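Local coordinates for uncharacterized protein MG296 homolog (Mycoplasma pneumoniae, PDB 2I15), which is of unknown function but folds as an all-alpha protein of the Mg296 family, at residues Q32-N35 with R36-R40. Numbering follows the deposited sequence.
Sequences QNFN and RCLER
R36 folds its side chain back along the helix toward Q32, one turn earlier. CG of R36 stands beside its own backbone N (chi1 -73°), and a bend at chi3 (-131°) carries the guanidinium over to Q32. There NH2 of R36 lies 3.4 Å from CB of Q32. The two side chains run side by side, with the amide and guanidinium planes 79° apart. NE of R36 adds a weak hydrogen bond to O of Q32 (3.4 Å), which also accepts a hydrogen bond from the backbone N of R36, at 2.7 Å. OD1 of N33 stands over one guanidinium face of R36, near its rim and 4.3 Å from NE, a loose approach. Both segments lie on helix 27-41, and backbone N-H groups of R36 to E39 bond to the carbonyls of Q32 to N35. The bond from N of C37 to O of N33 is nearly straight, at 2.6 Å. SG of C37 lies 3.0 Å from that same O of N33. On another side of the helix, F34 and L38 point the same way. CD1 of L38 approaches CE2 of the F34 ring obliquely, at 4.2 Å. The R40 side chain leads away from 32-35 and touches D50 and D51 in the following loop.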
# COMPACT_ATOMS: atom_id res chain seq x y z
N GLN A 32 -16.37 29.80 -1.39
CA GLN A 32 -15.07 29.16 -1.54
C GLN A 32 -15.20 27.63 -1.61
O GLN A 32 -14.56 26.99 -2.43
CB GLN A 32 -14.16 29.54 -0.36
CG GLN A 32 -14.00 31.04 -0.18
CD GLN A 32 -13.19 31.42 1.05
OE1 GLN A 32 -13.54 31.04 2.18
NE2 GLN A 32 -12.12 32.17 0.85
N ASN A 33 -16.03 27.05 -0.75
CA ASN A 33 -16.20 25.60 -0.76
C ASN A 33 -16.82 25.20 -2.09
O ASN A 33 -16.40 24.24 -2.72
CB ASN A 33 -17.06 25.16 0.42
CG ASN A 33 -16.44 25.54 1.75
OD1 ASN A 33 -15.23 25.50 1.90
ND2 ASN A 33 -17.27 25.91 2.72
N PHE A 34 -17.80 25.97 -2.52
CA PHE A 34 -18.44 25.68 -3.79
C PHE A 34 -17.40 25.72 -4.92
O PHE A 34 -17.31 24.77 -5.71
CB PHE A 34 -19.54 26.70 -4.06
CG PHE A 34 -20.20 26.51 -5.40
CD1 PHE A 34 -21.19 25.55 -5.59
CD2 PHE A 34 -19.76 27.25 -6.49
CE1 PHE A 34 -21.72 25.32 -6.86
CE2 PHE A 34 -20.28 27.02 -7.75
CZ PHE A 34 -21.26 26.05 -7.94
N ASN A 35 -16.62 26.80 -4.99
CA ASN A 35 -15.59 26.91 -6.03
C ASN A 35 -14.55 25.82 -5.88
O ASN A 35 -13.96 25.38 -6.86
CB ASN A 35 -14.92 28.30 -5.97
CG ASN A 35 -15.84 29.41 -6.47
OD1 ASN A 35 -16.86 29.14 -7.12
ND2 ASN A 35 -15.48 30.66 -6.17
N ARG A 36 -14.31 25.40 -4.64
CA ARG A 36 -13.34 24.33 -4.40
C ARG A 36 -13.94 23.00 -4.84
O ARG A 36 -13.29 22.26 -5.56
CB ARG A 36 -12.94 24.27 -2.93
CG ARG A 36 -12.03 25.41 -2.54
CD ARG A 36 -11.63 25.33 -1.10
NE ARG A 36 -11.82 26.62 -0.44
CZ ARG A 36 -11.25 26.95 0.71
NH1 ARG A 36 -10.45 26.10 1.34
NH2 ARG A 36 -11.48 28.14 1.24
N CYS A 37 -15.16 22.70 -4.42
CA CYS A 37 -15.82 21.47 -4.83
C CYS A 37 -15.82 21.39 -6.36
O CYS A 37 -15.46 20.36 -6.94
CB CYS A 37 -17.27 21.44 -4.36
SG CYS A 37 -17.56 21.44 -2.57
N LEU A 38 -16.26 22.48 -6.99
CA LEU A 38 -16.34 22.59 -8.45
C LEU A 38 -14.99 22.28 -9.08
O LEU A 38 -14.85 21.33 -9.85
CB LEU A 38 -16.77 24.02 -8.84
CG LEU A 38 -17.91 24.22 -9.84
CD1 LEU A 38 -17.65 25.51 -10.64
CD2 LEU A 38 -18.02 23.01 -10.79
N GLU A 39 -14.00 23.11 -8.76
CA GLU A 39 -12.67 22.95 -9.29
C GLU A 39 -12.23 21.50 -9.12
O GLU A 39 -11.48 20.96 -9.94
CB GLU A 39 -11.71 23.89 -8.56
CG GLU A 39 -10.23 23.57 -8.69
CD GLU A 39 -9.37 24.36 -7.70
OE1 GLU A 39 -9.70 24.38 -6.49
OE2 GLU A 39 -8.37 24.97 -8.14
N ARG A 40 -12.73 20.86 -8.07
CA ARG A 40 -12.39 19.48 -7.77
C ARG A 40 -13.12 18.50 -8.68
O ARG A 40 -12.55 17.49 -9.11
CB ARG A 40 -12.75 19.16 -6.32
CG ARG A 40 -12.22 17.84 -5.87
CD ARG A 40 -12.66 17.47 -4.47
NE ARG A 40 -12.14 16.15 -4.11
CZ ARG A 40 -12.50 15.47 -3.03
NH1 ARG A 40 -13.38 15.99 -2.18
NH2 ARG A 40 -11.99 14.27 -2.81